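Long-range contact in cellulose 1,4-beta-cellobiosidase (Thermobifida fusca, PDB 4JJJ), which probably hydrolyses cellulose to cellobiose as a family 48 glycoside hydrolase, of which this chain is the catalytic domain: residues Asp269-Ala281 with Thr378-Thr390. The protein carries 1 engineered substitution. Residues are numbered along the deposited sequence; the frame is centred on the assembly and turned at random.
With FE (Fe (III) ion), chain N; BGC (beta-D-glucopyranose), chain D; BGC (beta-D-glucopyranose), chain B.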
ATOM      1  N   ASP A 269       2.128  -3.988 -17.327  1.00  6.87           N
ATOM      2  CA  ASP A 269       2.183  -2.566 -17.685  1.00  7.66           C
ATOM      3  C   ASP A 269       0.756  -1.950 -17.612  1.00  6.62           C
ATOM      4  O   ASP A 269      -0.226  -2.619 -17.927  1.00  6.84           O
ATOM      5  CB  ASP A 269       2.731  -2.440 -19.123  1.00  7.56           C
ATOM      6  CG  ASP A 269       2.860  -1.005 -19.569  1.00  8.09           C
ATOM      7  OD1 ASP A 269       3.892  -0.378 -19.218  1.00  8.71           O
ATOM      8  OD2 ASP A 269       1.940  -0.541 -20.264  1.00  9.57           O
ATOM      9  N   LYS A 270       0.688  -0.659 -17.293  1.00  7.02           N
ATOM     10  CA  LYS A 270      -0.566  -0.002 -17.125  1.00  6.82           C
ATOM     11  C   LYS A 270      -1.507  -0.279 -18.300  1.00  7.90           C
ATOM     12  O   LYS A 270      -2.679  -0.559 -18.105  1.00  8.02           O
ATOM     13  CB  LYS A 270      -0.352   1.454 -16.934  1.00  6.99           C
ATOM     14  CG  LYS A 270      -1.532   2.281 -16.528  1.00  6.73           C
ATOM     15  CD  LYS A 270      -1.248   3.792 -16.420  1.00  6.55           C
ATOM     16  CE  LYS A 270      -2.492   4.573 -16.050  1.00  6.97           C
ATOM     17  NZ  LYS A 270      -2.151   5.998 -15.911  1.00  7.64           N
ATOM     18  N   TYR A 271      -0.991  -0.038 -19.516  1.00  7.59           N
ATOM     19  CA  TYR A 271      -1.796  -0.209 -20.697  1.00  7.32           C
ATOM     20  C   TYR A 271      -1.359  -1.431 -21.515  1.00  7.99           C
ATOM     21  O   TYR A 271      -1.555  -1.498 -22.760  1.00  9.24           O
ATOM     22  CB  TYR A 271      -1.782   1.067 -21.546  1.00  7.04           C
ATOM     23  CG  TYR A 271      -2.529   2.191 -20.901  1.00  7.24           C
ATOM     24  CD1 TYR A 271      -3.902   2.185 -20.875  1.00  7.37           C
ATOM     25  CD2 TYR A 271      -1.808   3.253 -20.267  1.00  7.12           C
ATOM     26  CE1 TYR A 271      -4.613   3.228 -20.206  1.00  7.78           C
ATOM     27  CE2 TYR A 271      -2.502   4.275 -19.609  1.00  7.75           C
ATOM     28  CZ  TYR A 271      -3.901   4.215 -19.594  1.00  7.13           C
ATOM     29  OH  TYR A 271      -4.537   5.300 -18.946  1.00  9.36           O
ATOM     30  N   PHE A 272      -0.890  -2.454 -20.837  1.00  7.64           N
ATOM     31  CA  PHE A 272      -0.496  -3.710 -21.392  1.00  7.62           C
ATOM     32  C   PHE A 272       0.484  -3.517 -22.578  1.00  9.06           C
ATOM     33  O   PHE A 272       0.417  -4.278 -23.519  1.00  9.54           O
ATOM     34  CB  PHE A 272      -1.742  -4.549 -21.771  1.00  8.25           C
ATOM     35  CG  PHE A 272      -2.576  -4.954 -20.568  1.00  8.98           C
ATOM     36  CD1 PHE A 272      -2.233  -6.076 -19.821  1.00  8.38           C
ATOM     37  CD2 PHE A 272      -3.688  -4.173 -20.173  1.00  9.70           C
ATOM     38  CE1 PHE A 272      -2.979  -6.324 -18.668  1.00  8.56           C
ATOM     39  CE2 PHE A 272      -4.436  -4.476 -19.046  1.00 10.38           C
ATOM     40  CZ  PHE A 272      -4.031  -5.546 -18.269  1.00  9.42           C
ATOM     41  N   LYS A 273       1.328  -2.520 -22.482  1.00  8.72           N
ATOM     42  CA  LYS A 273       2.425  -2.407 -23.467  1.00 10.05           C
ATOM     43  C   LYS A 273       3.418  -3.479 -23.277  1.00 10.76           C
ATOM     44  O   LYS A 273       3.699  -3.975 -22.174  1.00  8.97           O
ATOM     45  CB  LYS A 273       3.161  -1.141 -23.286  1.00 12.22           C
ATOM     46  CG  LYS A 273       2.409   0.129 -23.478  1.00 15.86           C
ATOM     47  CD  LYS A 273       2.070   0.475 -24.870  1.00 17.29           C
ATOM     48  CE  LYS A 273       2.061   2.000 -25.080  1.00 14.99           C
ATOM     49  NZ  LYS A 273       1.715   2.178 -26.527  1.00 14.96           N
ATOM     50  N   LYS A 274       4.109  -3.817 -24.359  1.00 11.42           N
ATOM     51  CA  LYS A 274       5.211  -4.715 -24.212  1.00 12.71           C
ATOM     52  C   LYS A 274       6.264  -4.110 -23.286  1.00 10.38           C
ATOM     53  O   LYS A 274       6.637  -2.916 -23.380  1.00 10.52           O
ATOM     54  CB  LYS A 274       5.874  -4.902 -25.562  1.00 14.21           C
ATOM     55  CG  LYS A 274       7.073  -5.853 -25.614  1.00 18.49           C
ATOM     56  CD  LYS A 274       7.533  -5.959 -27.090  1.00 25.88           C
ATOM     57  CE  LYS A 274       8.700  -6.905 -27.258  1.00 36.13           C
ATOM     58  NZ  LYS A 274       8.302  -8.342 -27.202  1.00 45.01           N
ATOM     59  N   ILE A 275       6.782  -4.935 -22.393  1.00  9.99           N
ATOM     60  CA  ILE A 275       7.848  -4.469 -21.520  1.00  9.48           C
ATOM     61  C   ILE A 275       9.177  -4.329 -22.181  1.00 10.40           C
ATOM     62  O   ILE A 275       9.636  -5.234 -22.924  1.00 10.82           O
ATOM     63  CB  ILE A 275       8.052  -5.402 -20.309  1.00 10.86           C
ATOM     64  CG1 ILE A 275       6.745  -5.617 -19.550  1.00 10.11           C
ATOM     65  CG2 ILE A 275       9.229  -4.887 -19.473  1.00 11.12           C
ATOM     66  CD1 ILE A 275       6.205  -4.390 -18.872  1.00  9.73           C
ATOM     67  N   GLY A 276       9.801  -3.192 -21.985  1.00 10.14           N
ATOM     68  CA  GLY A 276      11.212  -3.042 -22.286  1.00 10.32           C
ATOM     69  C   GLY A 276      11.452  -1.986 -23.337  1.00 10.73           C
ATOM     70  O   GLY A 276      10.888  -2.058 -24.395  1.00 11.88           O
ATOM     71  N   ASN A 277      12.324  -1.056 -22.989  1.00 10.53           N
ATOM     72  CA  ASN A 277      12.677   0.098 -23.846  1.00 13.50           C
ATOM     73  C   ASN A 277      11.407   0.715 -24.442  1.00 13.57           C
ATOM     74  O   ASN A 277      11.274   1.018 -25.629  1.00 13.75           O
ATOM     75  CB  ASN A 277      13.675  -0.375 -24.877  1.00 14.57           C
ATOM     76  CG  ASN A 277      14.940  -0.955 -24.203  1.00 19.89           C
ATOM     77  OD1 ASN A 277      15.535  -0.316 -23.400  1.00 23.75           O
ATOM     78  ND2 ASN A 277      15.246  -2.218 -24.449  1.00 29.67           N
ATOM     79  N   CYS A 278      10.408   0.906 -23.566  1.00 12.13           N
ATOM     80  CA  CYS A 278       9.076   1.281 -23.990  1.00 12.35           C
ATOM     81  C   CYS A 278       9.061   2.774 -23.930  1.00 13.26           C
ATOM     82  O   CYS A 278       8.553   3.396 -22.948  1.00 11.57           O
ATOM     83  CB  CYS A 278       8.037   0.672 -23.050  1.00 13.72           C
ATOM     84  SG  CYS A 278       6.314   0.899 -23.545  1.00 12.84           S
ATOM     85  N   VAL A 279       9.519   3.402 -25.043  1.00 13.94           N
ATOM     86  CA  VAL A 279       9.760   4.839 -25.067  1.00 15.49           C
ATOM     87  C   VAL A 279       8.946   5.344 -26.267  1.00 16.23           C
ATOM     88  O   VAL A 279       9.148   4.856 -27.381  1.00 22.81           O
ATOM     89  CB  VAL A 279      11.236   5.183 -25.242  1.00 15.79           C
ATOM     90  CG1 VAL A 279      11.443   6.659 -25.379  1.00 17.66           C
ATOM     91  CG2 VAL A 279      12.009   4.702 -24.044  1.00 18.86           C
ATOM     92  N   GLY A 280       8.061   6.297 -26.028  1.00 15.64           N
ATOM     93  CA  GLY A 280       7.182   6.842 -27.063  1.00 16.42           C
ATOM     94  C   GLY A 280       5.844   6.124 -27.008  1.00 14.44           C
ATOM     95  O   GLY A 280       5.723   4.965 -27.394  1.00 16.09           O
ATOM     96  N   ALA A 281       4.819   6.800 -26.508  1.00 15.46           N
ATOM     97  CA  ALA A 281       3.560   6.187 -26.390  1.00 13.59           C
ATOM     98  C   ALA A 281       2.968   5.650 -27.704  1.00 15.23           C
ATOM     99  O   ALA A 281       2.410   4.587 -27.702  1.00 15.80           O
ATOM    100  CB  ALA A 281       2.589   7.081 -25.681  1.00 15.70           C
ATOM    101  N   THR A 378      10.462   1.459 -13.713  1.00  6.53           N
ATOM    102  CA  THR A 378       9.232   1.617 -14.464  1.00  6.45           C
ATOM    103  C   THR A 378       9.318   1.367 -15.967  1.00  6.87           C
ATOM    104  O   THR A 378      10.408   1.622 -16.603  1.00  7.40           O
ATOM    105  CB  THR A 378       8.643   3.070 -14.293  1.00  7.36           C
ATOM    106  OG1 THR A 378       7.376   3.123 -14.954  1.00  7.10           O
ATOM    107  CG2 THR A 378       9.550   4.075 -14.839  1.00  7.78           C
ATOM    108  N   ASN A 379       8.236   0.809 -16.502  1.00  7.04           N
ATOM    109  CA  ASN A 379       8.122   0.643 -17.987  1.00  7.86           C
ATOM    110  C   ASN A 379       7.533   1.905 -18.681  1.00  8.17           C
ATOM    111  O   ASN A 379       7.311   1.905 -19.890  1.00  8.27           O
ATOM    112  CB  ASN A 379       7.237  -0.569 -18.345  1.00  7.50           C
ATOM    113  CG  ASN A 379       7.424  -1.011 -19.790  1.00  7.45           C
ATOM    114  OD1 ASN A 379       8.521  -1.249 -20.189  1.00  8.40           O
ATOM    115  ND2 ASN A 379       6.383  -1.181 -20.484  1.00  7.16           N
ATOM    116  N   SER A 380       7.107   2.880 -17.909  1.00  7.80           N
ATOM    117  CA  SER A 380       6.494   4.103 -18.458  1.00  7.65           C
ATOM    118  C   SER A 380       7.100   5.294 -17.779  1.00  7.81           C
ATOM    119  O   SER A 380       6.660   5.763 -16.709  1.00  8.03           O
ATOM    120  CB  SER A 380       5.018   4.113 -18.260  1.00  8.22           C
ATOM    121  OG  SER A 380       4.345   5.228 -18.878  1.00  7.98           O
ATOM    122  N   TRP A 381       8.191   5.853 -18.371  1.00  8.57           N
ATOM    123  CA  TRP A 381       8.787   6.999 -17.776  1.00  9.47           C
ATOM    124  C   TRP A 381       7.792   8.190 -17.641  1.00 10.74           C
ATOM    125  O   TRP A 381       7.192   8.619 -18.611  1.00 10.69           O
ATOM    126  CB  TRP A 381      10.051   7.394 -18.603  1.00  9.04           C
ATOM    127  CG  TRP A 381      10.976   8.253 -17.857  1.00  9.04           C
ATOM    128  CD1 TRP A 381      11.268   9.563 -18.146  1.00  9.77           C
ATOM    129  CD2 TRP A 381      11.751   7.930 -16.687  1.00 10.41           C
ATOM    130  NE1 TRP A 381      12.127  10.066 -17.199  1.00 11.00           N
ATOM    131  CE2 TRP A 381      12.430   9.078 -16.295  1.00 10.29           C
ATOM    132  CE3 TRP A 381      11.915   6.769 -15.924  1.00 10.17           C
ATOM    133  CZ2 TRP A 381      13.297   9.099 -15.181  1.00 10.83           C
ATOM    134  CZ3 TRP A 381      12.746   6.769 -14.844  1.00 11.23           C
ATOM    135  CH2 TRP A 381      13.448   7.943 -14.473  1.00 11.20           C
ATOM    136  N   LYS A 382       7.732   8.743 -16.437  1.00 11.13           N
ATOM    137  CA  LYS A 382       6.918   9.878 -16.073  1.00 12.44           C
ATOM    138  C   LYS A 382       5.460   9.535 -16.285  1.00 11.94           C
ATOM    139  O   LYS A 382       4.561  10.438 -16.382  1.00 13.58           O
ATOM    140  CB  LYS A 382       7.335  11.125 -16.819  1.00 16.02           C
ATOM    141  CG  LYS A 382       8.643  11.634 -16.241  1.00 18.00           C
ATOM    142  CD  LYS A 382       9.129  12.746 -17.107  1.00 24.33           C
ATOM    143  CE  LYS A 382      10.403  13.288 -16.507  1.00 30.25           C
ATOM    144  NZ  LYS A 382      10.934  14.381 -17.393  1.00 37.63           N
ATOM    145  N   GLY A 383       5.166   8.279 -16.423  1.00 10.59           N
ATOM    146  CA  GLY A 383       3.764   7.879 -16.717  1.00 10.25           C
ATOM    147  C   GLY A 383       3.152   8.311 -18.053  1.00 10.96           C
ATOM    148  O   GLY A 383       1.934   8.227 -18.202  1.00 11.52           O
ATOM    149  N   SER A 384       4.008   8.542 -19.025  1.00 10.25           N
ATOM    150  CA  SER A 384       3.585   8.886 -20.387  1.00 10.50           C
ATOM    151  C   SER A 384       4.538   8.238 -21.410  1.00 10.17           C
ATOM    152  O   SER A 384       4.654   8.700 -22.536  1.00 10.80           O
ATOM    153  CB  SER A 384       3.469  10.372 -20.573  1.00 13.44           C
ATOM    154  OG  SER A 384       4.736  11.014 -20.339  1.00 15.28           O
ATOM    155  N   TYR A 385       5.212   7.145 -21.044  1.00 10.38           N
ATOM    156  CA  TYR A 385       6.161   6.464 -21.891  1.00  9.68           C
ATOM    157  C   TYR A 385       7.207   7.503 -22.430  1.00 11.05           C
ATOM    158  O   TYR A 385       7.501   7.451 -23.642  1.00 13.79           O
ATOM    159  CB  TYR A 385       5.508   5.653 -23.021  1.00 10.42           C
ATOM    160  CG  TYR A 385       4.505   4.639 -22.456  1.00  9.23           C
ATOM    161  CD1 TYR A 385       4.926   3.499 -21.845  1.00  9.00           C
ATOM    162  CD2 TYR A 385       3.141   4.905 -22.445  1.00  9.36           C
ATOM    163  CE1 TYR A 385       4.000   2.639 -21.201  1.00  8.48           C
ATOM    164  CE2 TYR A 385       2.224   4.059 -21.826  1.00  8.69           C
ATOM    165  CZ  TYR A 385       2.678   2.910 -21.213  1.00  9.42           C
ATOM    166  OH  TYR A 385       1.748   2.103 -20.630  1.00  8.67           O
ATOM    167  N   ASP A 386       7.662   8.395 -21.567  1.00 11.72           N
ATOM    168  CA  ASP A 386       8.542   9.493 -21.927  1.00 12.68           C
ATOM    169  C   ASP A 386       9.938   8.945 -22.072  1.00 13.16           C
ATOM    170  O   ASP A 386      10.231   7.796 -21.909  1.00 10.92           O
ATOM    171  CB  ASP A 386       8.531  10.573 -20.860  1.00 14.17           C
ATOM    172  CG  ASP A 386       8.725  11.969 -21.389  1.00 21.87           C
ATOM    173  OD1 ASP A 386       9.177  12.103 -22.583  1.00 22.38           O
ATOM    174  OD2 ASP A 386       8.264  12.884 -20.621  1.00 28.69           O
ATOM    175  N   THR A 387      10.818   9.851 -22.490  1.00 14.21           N
ATOM    176  CA  THR A 387      12.215   9.492 -22.758  1.00 14.81           C
ATOM    177  C   THR A 387      13.032   9.671 -21.532  1.00 13.97           C
ATOM    178  O   THR A 387      13.173  10.763 -20.968  1.00 17.23           O
ATOM    179  CB  THR A 387      12.723  10.500 -23.818  1.00 16.10           C
ATOM    180  OG1 THR A 387      11.958  10.247 -24.997  1.00 21.05           O
ATOM    181  CG2 THR A 387      14.256  10.240 -23.973  1.00 17.36           C
ATOM    182  N   PRO A 388      13.581   8.570 -20.994  1.00 13.33           N
ATOM    183  CA  PRO A 388      14.435   8.793 -19.864  1.00 13.23           C
ATOM    184  C   PRO A 388      15.812   9.298 -20.214  1.00 14.52           C
ATOM    185  O   PRO A 388      16.199   9.111 -21.401  1.00 14.42           O
ATOM    186  CB  PRO A 388      14.556   7.400 -19.261  1.00 14.57           C
ATOM    187  CG  PRO A 388      13.714   6.546 -20.039  1.00 15.00           C
ATOM    188  CD  PRO A 388      13.539   7.184 -21.383  1.00 14.20           C
ATOM    189  N   PRO A 389      16.550   9.806 -19.221  1.00 13.68           N
ATOM    190  CA  PRO A 389      17.899  10.312 -19.513  1.00 13.74           C
ATOM    191  C   PRO A 389      18.765   9.235 -20.108  1.00 14.16           C
ATOM    192  O   PRO A 389      18.757   8.020 -19.697  1.00 14.59           O
ATOM    193  CB  PRO A 389      18.477  10.750 -18.173  1.00 16.70           C
ATOM    194  CG  PRO A 389      17.396  10.638 -17.155  1.00 17.44           C
ATOM    195  CD  PRO A 389      16.188  10.019 -17.786  1.00 15.00           C
ATOM    196  N   THR A 390      19.609   9.609 -21.039  1.00 11.57           N
ATOM    197  CA  THR A 390      20.555   8.659 -21.589  1.00 12.09           C
ATOM    198  C   THR A 390      21.515   8.076 -20.489  1.00 11.92           C
ATOM    199  O   THR A 390      21.941   8.808 -19.620  1.00 14.76           O
ATOM    200  CB  THR A 390      21.415   9.395 -22.615  1.00 13.61           C
ATOM    201  OG1 THR A 390      20.504   9.883 -23.607  1.00 15.28           O
ATOM    202  CG2 THR A 390      22.365   8.469 -23.333  1.00 15.44           C
TER
HETATM  203 FE    FE N 713       9.296  14.019 -23.563  0.50 39.11          FE
HETATM  204  C2  BGC D   3      -4.579   5.898 -12.836  1.00  7.41           C
HETATM  205  C3  BGC D   3      -5.535   6.395 -13.901  1.00  8.54           C
HETATM  206  C4  BGC D   3      -6.961   5.937 -13.660  1.00  8.23           C
HETATM  207  C5  BGC D   3      -7.398   6.202 -12.242  1.00  7.76           C
HETATM  208  C6  BGC D   3      -8.706   5.629 -11.842  1.00  7.59           C
HETATM  209  C1  BGC D   3      -5.151   6.262 -11.444  1.00  7.57           C
HETATM  210  O2  BGC D   3      -3.256   6.395 -12.991  1.00  8.34           O
HETATM  211  O3  BGC D   3      -5.085   5.944 -15.208  1.00  9.13           O
HETATM  212  O4  BGC D   3      -7.779   6.744 -14.575  1.00  8.53           O
HETATM  213  O5  BGC D   3      -6.426   5.659 -11.296  1.00  7.85           O
HETATM  214  O6  BGC D   3      -9.081   6.022 -10.535  1.00  7.13           O
HETATM  215  C2  BGC B   4      -9.726   6.998 -15.750  1.00 10.14           C
HETATM  216  C3  BGC B   4     -10.722   6.278 -16.649  1.00 10.78           C
HETATM  217  C4  BGC B   4      -9.977   5.599 -17.828  1.00  9.38           C
HETATM  218  C5  BGC B   4      -8.863   4.712 -17.266  1.00  9.42           C
HETATM  219  C6  BGC B   4      -7.959   4.123 -18.402  1.00  8.78           C
HETATM  220  C1  BGC B   4      -8.690   5.990 -15.257  1.00  9.30           C
HETATM  221  O2  BGC B   4     -10.462   7.503 -14.653  1.00 11.93           O
HETATM  222  O3  BGC B   4     -11.648   7.271 -17.146  1.00 11.60           O
HETATM  223  O4  BGC B   4     -10.850   4.725 -18.543  1.00 10.76           O
HETATM  224  O5  BGC B   4      -8.017   5.513 -16.432  1.00  8.15           O
HETATM  225  O6  BGC B   4      -7.232   5.136 -19.096  1.00  9.16           O
HETATM  226  O   HOH W   1      -0.460   6.883 -18.534  1.00 13.08           O
HETATM  227  O   HOH W   2       9.216   5.322 -20.922  1.00  9.49           O
HETATM  228  O   HOH W   3      10.709   0.410 -20.699  1.00 11.34           O
HETATM  229  O   HOH W   4       5.289   9.375 -25.225  1.00 24.21           O
HETATM  230  O   HOH W   5       8.060  15.083 -22.346  1.00 37.69           O
HETATM  231  O   HOH W   6      11.549  14.537 -23.180  0.50 17.14           O
HETATM  232  O   HOH W   7      10.005  14.226 -21.734  0.50 19.07           O
HETATM  233  O   HOH W   8      10.981  13.017 -23.828  0.50 25.57           O
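Y385 reaches from the loop 378-390 into the curve of 269-281, and each stage of its side chain meets something different. Y385 CB lies 3.7 Å from A281 N. With CG turned anti to the carbonyl carbon (chi1 -56°), Y385 CD1 touches C278 SG at 3.4 Å, an oblique sulfur-aromatic contact, while CD2 packs on A281 CB. CE1 has D269 OD1 at the ring edge, and CE2 lies nearest K273 CE, which makes a CH-pi contact over one face, offset toward the rim; S380 OG sits over the centre of the opposite face. K273 NZ continues past the ring to A281 O, P124 O and C284 O. At the tip, Y385 OH donates to the syn lone pair of D269 OD2 (2.7 Å). The backbone N-H groups of Y271, closing an Asx turn, and of K273 reach the same oxygen from opposite faces of the carboxylate. D269 OD1 receives N379 ND2 at 2.9 Å in a nearly straight bond (172°), the amide standing perpendicular to the carboxylate, and S320 OG as well. N379 ND2 also bonds weakly to K274 O (3.4 Å), and N379 OD1 accepts G276 N (2.9 Å) and a water that bridges to C278 N, so the amide is held from both ends. With an alanine at D269, Y385 OH would probably lose its acceptor, N379 ND2 would keep only its weak bond, and the Asx turn would be lost. At its backbone, Y385 O accepts from G280 N (2.7 Å), and V279 CG2 rests on P388 CD. C278 is tied to C284 by a disulfide. Two loops of the family 48 catalytic domain are thus joined through the buried carboxylate of D269, which closes an Asx turn whose next two residues, K270, also salt-bridged to E108, and Y271, hydrogen-bond two glucose units in the glycan-binding pocket.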